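Local coordinates for DUF871 domain-containing protein (Enterococcus faecalis, PDB 2P0O), which is of unknown function but probably acts as a 6-phospho-N-acetylmuramidase, with a TIM barrel followed by a smaller C-terminal domain, at residues T103-Q106 and M107-S111; T122-L125 and E126-A129; G79-F82 and D83-E86; S71-A74 and L75-A78. One frame throughout, in Å; residues are numbered along the deposited sequence.

In the fold
All four contacts are local and lie on the outer layer of the TIM barrel, each partly buried. Contacts 1, 2 and 4 start helices. Each has a hydroxyl N-cap (Thr103, Thr124, Ser71), and contacts 1 and 2 close it into a capping box, through a glutamine amide in one and a glutamate carboxylate in the other. Contact 3 differs: it is a turn in the loop between helices 72-76 and 86-91, with one backbone hydrogen bond and buried Phe82 and Leu85. Contact 4 runs into contact 3 along the chain. Contact 3 packs on contact 1 where Phe82 meets Ala110, and contact 1 reaches contact 2 where Ile104 meets Glu127. Contacts 2 and 4 do not touch.

Contact 1 (T103-Q106 and M107-S111); sequences TIEQ and MAHAS
Met107, a selenomethionine here, is buried and meets Ile104 one turn earlier. Its CE lies 4.0 Å from Ile104 CD1, and the two side chains cross at a slant. The Met107 chain runs straight as far as SE, then bends at chi3 (26°). Its CB also rests against Ile104 O. Beyond this pair, Met107 packs on Ile116 and Leu118 of strand 115-119, while Ile104 faces helix 125-133.

Gln106 folds back to the start of the helix. Its CG is anti to the carbonyl carbon (chi1 -78°), and the extended chain brings OE1 to Thr103 N at 2.7 Å. That bond lies in the amide carbonyl plane. In return Gln106 N donates to Thr103 OG1 at 3.0 Å.

On the exposed side, His109 lies alongside Glu105. His109 N donates to Glu105 O at 3.2 Å. His109 ND1 donates to the same Glu105 O at 3.0 Å, from the opposite face of the carbonyl plane. The ND1 bond is bent, at 136°, and the oxygen sits off the ring plane.

The exchange between Thr103 and Gln106 is a capping box, here starting helix 104-111 of the beta-alpha-beta unit between strands 95-98 and 115-119.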
loop_
_atom_site.group_PDB
_atom_site.type_symbol
_atom_site.label_atom_id
_atom_site.label_comp_id
_atom_site.label_asym_id
_atom_site.label_seq_id
_atom_site.Cartn_x
_atom_site.Cartn_y
_atom_site.Cartn_z
ATOM N N THR A 103 -15.162 27.751 0.119
ATOM C CA THR A 103 -15.533 27.815 1.531
ATOM C C THR A 103 -15.947 26.454 2.106
ATOM O O THR A 103 -16.365 25.543 1.379
ATOM C CB THR A 103 -16.662 28.823 1.795
ATOM O OG1 THR A 103 -17.892 28.292 1.303
ATOM C CG2 THR A 103 -16.367 30.156 1.118
ATOM N N ILE A 104 -15.830 26.352 3.427
ATOM C CA ILE A 104 -16.299 25.205 4.193
ATOM C C ILE A 104 -17.780 24.957 3.892
ATOM O O ILE A 104 -18.215 23.800 3.760
ATOM C CB ILE A 104 -16.072 25.427 5.711
ATOM C CG1 ILE A 104 -14.568 25.433 6.052
ATOM C CG2 ILE A 104 -16.808 24.399 6.540
ATOM C CD1 ILE A 104 -13.868 24.091 5.927
ATOM N N GLU A 105 -18.523 26.052 3.752
ATOM C CA GLU A 105 -19.939 26.015 3.432
ATOM C C GLU A 105 -20.251 25.398 2.063
ATOM O O GLU A 105 -21.180 24.592 1.935
ATOM C CB GLU A 105 -20.530 27.422 3.523
ATOM C CG GLU A 105 -22.027 27.468 3.301
ATOM C CD GLU A 105 -22.537 28.867 3.015
ATOM O OE1 GLU A 105 -21.802 29.850 3.283
ATOM O OE2 GLU A 105 -23.690 28.984 2.531
ATOM N N GLN A 106 -19.488 25.792 1.046
ATOM C CA GLN A 106 -19.620 25.200 -0.280
ATOM C C GLN A 106 -19.344 23.708 -0.206
ATOM O O GLN A 106 -20.063 22.889 -0.795
ATOM C CB GLN A 106 -18.645 25.856 -1.247
ATOM C CG GLN A 106 -19.104 27.218 -1.738
ATOM C CD GLN A 106 -17.995 27.938 -2.449
ATOM O OE1 GLN A 106 -16.938 28.181 -1.873
ATOM N NE2 GLN A 106 -18.210 28.259 -3.710
HETATM N N MSE A 107 -18.309 23.378 0.555
HETATM C CA MSE A 107 -17.862 22.019 0.744
HETATM C C MSE A 107 -18.892 21.135 1.418
HETATM O O MSE A 107 -19.057 19.987 1.023
HETATM C CB MSE A 107 -16.561 22.010 1.527
HETATM C CG MSE A 107 -15.356 22.190 0.631
HETATM SE SE MSE A 107 -13.641 22.243 1.608
HETATM C CE MSE A 107 -14.115 21.205 3.199
ATOM N N ALA A 108 -19.564 21.673 2.432
ATOM C CA ALA A 108 -20.631 20.961 3.124
ATOM C C ALA A 108 -21.766 20.627 2.156
ATOM O O ALA A 108 -22.156 19.460 2.034
ATOM C CB ALA A 108 -21.144 21.787 4.294
ATOM N N HIS A 109 -22.259 21.650 1.451
ATOM C CA HIS A 109 -23.274 21.481 0.417
ATOM C C HIS A 109 -22.878 20.467 -0.633
ATOM O O HIS A 109 -23.710 19.660 -1.061
ATOM C CB HIS A 109 -23.578 22.810 -0.276
ATOM C CG HIS A 109 -24.493 23.703 0.503
ATOM N ND1 HIS A 109 -24.158 24.224 1.735
ATOM C CD2 HIS A 109 -25.729 24.180 0.218
ATOM C CE1 HIS A 109 -25.147 24.981 2.180
ATOM N NE2 HIS A 109 -26.113 24.972 1.278
ATOM N N ALA A 110 -21.614 20.503 -1.046
ATOM C CA ALA A 110 -21.139 19.613 -2.082
ATOM C C ALA A 110 -21.006 18.164 -1.587
ATOM O O ALA A 110 -20.973 17.226 -2.403
ATOM C CB ALA A 110 -19.830 20.121 -2.675
ATOM N N SER A 111 -20.972 17.970 -0.264
ATOM C CA SER A 111 -20.702 16.625 0.269
ATOM C C SER A 111 -21.896 15.687 0.069
ATOM O O SER A 111 -21.722 14.481 0.096
ATOM C CB SER A 111 -20.282 16.645 1.737
ATOM O OG SER A 111 -21.332 17.085 2.578
#

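Contact 2 (T122-L125 and E126-A129); sequences TITL and EEVA
Glu127 folds its side chain back over the helix start, against Thr124 and Ile123. Its CB lies 3.6 Å from Ile123 CD1, with Thr124 OG1 also near. CG is anti to the carbonyl carbon (chi1 -64°), which sets it 3.2 Å from Thr124 OG1. From there the chain runs extended, and CD still lies close to the same hydroxyl. At the tip, OE1 accepts from Thr124 N at 2.9 Å. The N-H comes in on the anti side of the carboxylate, 22° out of its plane. OE1 also packs against Ile123 CA and CD1.

Thr124 is the N-cap of helix 125-133. Its OG1 accepts from Glu127 N at 3.0 Å, a nearly straight bond of 169°, and weakly from Glu126 N. The two exchanged bonds between Thr124 and Glu127 make a capping box.

Glu126 bends at chi2 and lays OE1 3.3 Å from Thr124 CB. On the buried side, Ile123 CG1 meets Val128 CG2 at 3.5 Å, the side chains crossing at about a right angle. Ile123 also packs on Trp166 and Leu167 of helix 157-169. Val128 touches Phe138 and Leu170, and its backbone N donates to Thr124 O at 3.1 Å.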
loop_
_atom_site.group_PDB
_atom_site.type_symbol
_atom_site.label_atom_id
_atom_site.label_comp_id
_atom_site.label_asym_id
_atom_site.label_seq_id
_atom_site.Cartn_x
_atom_site.Cartn_y
_atom_site.Cartn_z
ATOM N N THR A 122 -4.090 19.879 8.129
ATOM C CA THR A 122 -4.471 21.267 8.410
ATOM C C THR A 122 -5.897 21.415 8.910
ATOM O O THR A 122 -6.258 22.487 9.411
ATOM C CB THR A 122 -4.368 22.175 7.164
ATOM O OG1 THR A 122 -5.368 21.783 6.197
ATOM C CG2 THR A 122 -2.952 22.137 6.552
ATOM N N ILE A 123 -6.718 20.378 8.734
ATOM C CA ILE A 123 -8.108 20.499 9.148
ATOM C C ILE A 123 -8.138 20.779 10.649
ATOM O O ILE A 123 -7.483 20.089 11.434
ATOM C CB ILE A 123 -9.011 19.281 8.721
ATOM C CG1 ILE A 123 -10.501 19.580 8.952
ATOM C CG2 ILE A 123 -8.660 18.017 9.474
ATOM C CD1 ILE A 123 -11.152 20.527 7.950
ATOM N N THR A 124 -8.859 21.830 11.022
ATOM C CA THR A 124 -8.993 22.235 12.423
ATOM C C THR A 124 -10.322 21.768 12.999
ATOM O O THR A 124 -11.275 21.515 12.256
ATOM C CB THR A 124 -8.921 23.777 12.593
ATOM O OG1 THR A 124 -10.105 24.364 12.046
ATOM C CG2 THR A 124 -7.676 24.371 11.911
ATOM N N LEU A 125 -10.390 21.693 14.329
ATOM C CA LEU A 125 -11.640 21.385 15.033
ATOM C C LEU A 125 -12.758 22.389 14.717
ATOM O O LEU A 125 -13.949 22.049 14.788
ATOM C CB LEU A 125 -11.398 21.305 16.541
ATOM C CG LEU A 125 -12.294 20.364 17.370
ATOM C CD1 LEU A 125 -11.505 19.782 18.552
ATOM C CD2 LEU A 125 -13.605 21.021 17.863
ATOM N N GLU A 126 -12.359 23.607 14.351
ATOM C CA GLU A 126 -13.283 24.699 14.019
ATOM C C GLU A 126 -13.944 24.474 12.671
ATOM O O GLU A 126 -15.160 24.604 12.534
ATOM C CB GLU A 126 -12.542 26.042 13.983
ATOM C CG GLU A 126 -12.147 26.596 15.341
ATOM C CD GLU A 126 -10.996 25.828 15.998
ATOM O OE1 GLU A 126 -10.041 25.412 15.290
ATOM O OE2 GLU A 126 -11.058 25.650 17.240
ATOM N N GLU A 127 -13.120 24.155 11.678
ATOM C CA GLU A 127 -13.582 23.859 10.326
ATOM C C GLU A 127 -14.504 22.637 10.322
ATOM O O GLU A 127 -15.524 22.635 9.644
ATOM C CB GLU A 127 -12.386 23.642 9.391
ATOM C CG GLU A 127 -11.520 24.878 9.214
ATOM C CD GLU A 127 -10.188 24.615 8.504
ATOM O OE1 GLU A 127 -9.513 23.586 8.752
ATOM O OE2 GLU A 127 -9.806 25.477 7.691
ATOM N N VAL A 128 -14.140 21.619 11.102
ATOM C CA VAL A 128 -14.952 20.419 11.279
ATOM C C VAL A 128 -16.283 20.773 11.949
ATOM O O VAL A 128 -17.319 20.226 11.594
ATOM C CB VAL A 128 -14.212 19.321 12.093
ATOM C CG1 VAL A 128 -15.050 18.060 12.193
ATOM C CG2 VAL A 128 -12.900 18.974 11.456
ATOM N N ALA A 129 -16.243 21.700 12.905
ATOM C CA ALA A 129 -17.442 22.181 13.566
ATOM C C ALA A 129 -18.315 23.015 12.608
ATOM O O ALA A 129 -19.551 23.092 12.767
ATOM C CB ALA A 129 -17.068 22.986 14.812
#

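Contact 3 (G79-F82 and D83-E86); sequences GFSF and DELE
Ser81 and Glu84 face each other across a type I beta turn, Ser81 to Glu84, in the loop between helices 72-76 and 86-91 of the barrel. Just before the turn, Gly79 is the C-prime residue of the Schellman motif that ends helix 72-76. Its positive phi (81°) suits glycine.

The turn has one hydrogen bond across it. Glu84 N donates to Ser81 O at 3.2 Å. The donor stands well above the carbonyl plane, 64° out of it, and so does not lie on a lone pair.

Polar side chains add close contacts round the turn. Ser81 OG sits between its own backbone N and carbonyl carbon (chi1 77°). This places it against Glu84 CB at 3.4 Å, with Glu84 CG slightly farther. The Glu84 chain bends at chi2, and its carboxylate lies clear of Ser81. Asp83 OD1 turns back over the peptide before it, 3.5 Å from Phe82 C.

Phe82 and Leu85 lie on the buried side. Within the turn Leu85 meets the Phe82 carbonyl, not its ring. The apolar contacts are made with the strand and helix beyond. The Phe82 ring reaches Leu96 and Met98 of strand 95-98 and Ala110 of helix 104-111. Leu85 shares Leu96 and Ala110 with it, so both side chains join the loop to the same strand and helix. The branched end of Leu85 gathers about one carbonyl oxygen: Leu85 CG lies 3.3 Å from Phe82 O, with both methyls close to the same oxygen.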
loop_
_atom_site.group_PDB
_atom_site.type_symbol
_atom_site.label_atom_id
_atom_site.label_comp_id
_atom_site.label_asym_id
_atom_site.label_seq_id
_atom_site.Cartn_x
_atom_site.Cartn_y
_atom_site.Cartn_z
ATOM N N GLY A 79 -13.032 25.133 -16.953
ATOM C CA GLY A 79 -14.394 25.227 -17.475
ATOM C C GLY A 79 -15.448 24.643 -16.555
ATOM O O GLY A 79 -16.639 24.669 -16.869
ATOM N N PHE A 80 -15.013 24.110 -15.419
ATOM C CA PHE A 80 -15.939 23.640 -14.415
ATOM C C PHE A 80 -16.210 24.727 -13.382
ATOM O O PHE A 80 -15.478 25.734 -13.312
ATOM C CB PHE A 80 -15.414 22.364 -13.773
ATOM C CG PHE A 80 -15.171 21.253 -14.761
ATOM C CD1 PHE A 80 -16.231 20.505 -15.267
ATOM C CD2 PHE A 80 -13.885 20.960 -15.197
ATOM C CE1 PHE A 80 -16.009 19.477 -16.184
ATOM C CE2 PHE A 80 -13.654 19.937 -16.109
ATOM C CZ PHE A 80 -14.715 19.195 -16.603
ATOM N N SER A 81 -17.303 24.556 -12.633
ATOM C CA SER A 81 -17.559 25.362 -11.442
ATOM C C SER A 81 -18.023 24.447 -10.304
ATOM O O SER A 81 -18.724 23.436 -10.531
ATOM C CB SER A 81 -18.577 26.480 -11.707
ATOM O OG SER A 81 -19.905 25.980 -11.748
ATOM N N PHE A 82 -17.622 24.809 -9.086
ATOM C CA PHE A 82 -17.930 24.012 -7.906
ATOM C C PHE A 82 -19.441 23.949 -7.564
ATOM O O PHE A 82 -19.902 23.053 -6.845
ATOM C CB PHE A 82 -17.130 24.537 -6.718
ATOM C CG PHE A 82 -16.951 23.532 -5.638
ATOM C CD1 PHE A 82 -15.935 22.587 -5.720
ATOM C CD2 PHE A 82 -17.797 23.517 -4.542
ATOM C CE1 PHE A 82 -15.760 21.639 -4.726
ATOM C CE2 PHE A 82 -17.636 22.572 -3.547
ATOM C CZ PHE A 82 -16.601 21.630 -3.637
ATOM N N ASP A 83 -20.199 24.906 -8.079
ATOM C CA ASP A 83 -21.627 24.992 -7.793
ATOM C C ASP A 83 -22.457 24.256 -8.843
ATOM O O ASP A 83 -23.669 24.073 -8.674
ATOM C CB ASP A 83 -22.071 26.463 -7.687
ATOM C CG ASP A 83 -21.371 27.213 -6.554
ATOM O OD1 ASP A 83 -20.748 26.562 -5.671
ATOM O OD2 ASP A 83 -21.442 28.459 -6.545
ATOM N N GLU A 84 -21.799 23.846 -9.929
ATOM C CA GLU A 84 -22.501 23.125 -11.014
ATOM C C GLU A 84 -21.725 21.843 -11.323
ATOM O O GLU A 84 -20.910 21.787 -12.266
ATOM C CB GLU A 84 -22.631 24.020 -12.282
ATOM C CG GLU A 84 -23.523 25.258 -12.082
ATOM C CD GLU A 84 -24.972 24.887 -11.712
ATOM O OE1 GLU A 84 -25.215 23.675 -11.418
ATOM O OE2 GLU A 84 -25.866 25.811 -11.708
ATOM N N LEU A 85 -21.985 20.823 -10.508
ATOM C CA LEU A 85 -21.142 19.606 -10.506
ATOM C C LEU A 85 -21.683 18.454 -11.412
ATOM O O LEU A 85 -20.862 17.498 -11.562
ATOM C CB LEU A 85 -20.928 19.135 -9.039
ATOM C CG LEU A 85 -20.210 20.027 -8.007
ATOM C CD1 LEU A 85 -20.606 19.688 -6.580
ATOM C CD2 LEU A 85 -18.702 19.971 -8.123
ATOM N N GLU A 86 -22.886 18.572 -11.940
ATOM C CA GLU A 86 -23.381 17.473 -12.792
ATOM C C GLU A 86 -22.442 17.003 -13.944
ATOM O O GLU A 86 -22.132 15.802 -14.065
ATOM C CB GLU A 86 -24.800 17.772 -13.280
ATOM C CG GLU A 86 -25.860 17.584 -12.247
ATOM C CD GLU A 86 -26.022 18.956 -11.207
ATOM O OE1 GLU A 86 -26.897 19.857 -11.723
ATOM O OE2 GLU A 86 -25.109 18.951 -10.086
#

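Contact 4 (S71-A74 and L75-A78); sequences SGEA and LKRA
Lys76 lays its aliphatic chain over the first turn of helix 72-76, with CD 3.5 Å from Gly72 O. This short helix follows strand 65-70 of the TIM barrel, and Ser71 is its N-cap.

Bends at chi2 and chi3 bring the end of Lys76 alongside the Glu73 carboxylate. The Glu73 chain also bends, at chi2 (-28°), and the two side chains meet at a slant. Lys76 NZ and Glu73 OE2 form a salt bridge at 3.5 Å, a rather long one. Both residues are exposed, so solvent would probably weaken it. OE2 also lies near Lys76 CD and CE, so the carboxylate rests on the end of the lysine chain as well as facing its charge.

At the helix start, Ser71 OG accepts from Ala74 N at 3.1 Å, the capping bond. Ser71 O then takes Leu75 N at 3.0 Å. Leu75 is buried. Its CB touches the carbonyls of Ser71 and Gly72, while its branched end packs on Phe80 and Phe82 in the loop that follows.

The helix soon closes. Arg77 is the first residue to leave helical torsions, though its N still donates to Glu73 O at 2.8 Å. Arg77 CB and CG pack on that same oxygen. One residue on, the Ala78 methyl closes on the carbonyl of Ala74, with Ala78 CB 3.2 Å from Ala74 O.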
loop_
_atom_site.group_PDB
_atom_site.type_symbol
_atom_site.label_atom_id
_atom_site.label_comp_id
_atom_site.label_asym_id
_atom_site.label_seq_id
_atom_site.Cartn_x
_atom_site.Cartn_y
_atom_site.Cartn_z
ATOM N N SER A 71 -6.887 23.281 -7.212
ATOM C CA SER A 71 -7.156 24.586 -6.627
ATOM C C SER A 71 -8.464 25.132 -7.185
ATOM O O SER A 71 -8.898 24.733 -8.275
ATOM C CB SER A 71 -6.011 25.559 -6.901
ATOM O OG SER A 71 -6.081 26.056 -8.226
ATOM N N GLY A 72 -9.083 26.033 -6.419
ATOM C CA GLY A 72 -10.328 26.710 -6.814
ATOM C C GLY A 72 -10.255 27.358 -8.181
ATOM O O GLY A 72 -11.219 27.270 -8.957
ATOM N N GLU A 73 -9.103 27.987 -8.468
ATOM C CA GLU A 73 -8.847 28.707 -9.735
ATOM C C GLU A 73 -8.600 27.773 -10.912
ATOM O O GLU A 73 -9.131 27.996 -12.002
ATOM C CB GLU A 73 -7.684 29.708 -9.604
ATOM C CG GLU A 73 -8.097 31.125 -9.184
ATOM C CD GLU A 73 -9.530 31.494 -9.617
ATOM O OE1 GLU A 73 -9.796 31.662 -10.839
ATOM O OE2 GLU A 73 -10.395 31.613 -8.719
ATOM N N ALA A 74 -7.806 26.728 -10.682
ATOM C CA ALA A 74 -7.576 25.691 -11.687
ATOM C C ALA A 74 -8.869 24.974 -12.106
ATOM O O ALA A 74 -8.996 24.545 -13.264
ATOM C CB ALA A 74 -6.548 24.701 -11.201
ATOM N N LEU A 75 -9.824 24.853 -11.178
ATOM C CA LEU A 75 -11.129 24.255 -11.476
ATOM C C LEU A 75 -11.968 25.147 -12.394
ATOM O O LEU A 75 -12.561 24.664 -13.354
ATOM C CB LEU A 75 -11.903 23.966 -10.190
ATOM C CG LEU A 75 -13.304 23.376 -10.366
ATOM C CD1 LEU A 75 -13.227 21.912 -10.773
ATOM C CD2 LEU A 75 -14.124 23.563 -9.093
ATOM N N LYS A 76 -12.026 26.439 -12.078
ATOM C CA LYS A 76 -12.738 27.409 -12.911
ATOM C C LYS A 76 -12.065 27.559 -14.267
ATOM O O LYS A 76 -12.740 27.584 -15.290
ATOM C CB LYS A 76 -12.855 28.759 -12.205
ATOM C CG LYS A 76 -13.872 28.760 -11.072
ATOM C CD LYS A 76 -13.478 29.717 -9.948
ATOM C CE LYS A 76 -14.138 31.076 -10.082
ATOM N NZ LYS A 76 -13.922 31.883 -8.852
ATOM N N ARG A 77 -10.734 27.619 -14.264
ATOM C CA ARG A 77 -9.949 27.695 -15.502
ATOM C C ARG A 77 -9.864 26.342 -16.220
ATOM O O ARG A 77 -9.030 26.140 -17.107
ATOM C CB ARG A 77 -8.549 28.279 -15.242
ATOM C CG ARG A 77 -8.561 29.750 -14.833
ATOM C CD ARG A 77 -7.351 30.521 -15.365
ATOM N NE ARG A 77 -6.152 30.316 -14.549
ATOM C CZ ARG A 77 -5.209 29.408 -14.797
ATOM N NH1 ARG A 77 -4.162 29.305 -13.985
ATOM N NH2 ARG A 77 -5.309 28.598 -15.849
ATOM N N ALA A 78 -10.734 25.418 -15.821
ATOM C CA ALA A 78 -10.881 24.127 -16.488
ATOM C C ALA A 78 -12.302 24.021 -17.049
ATOM O O ALA A 78 -12.722 22.964 -17.545
ATOM C CB ALA A 78 -10.595 22.994 -15.517
#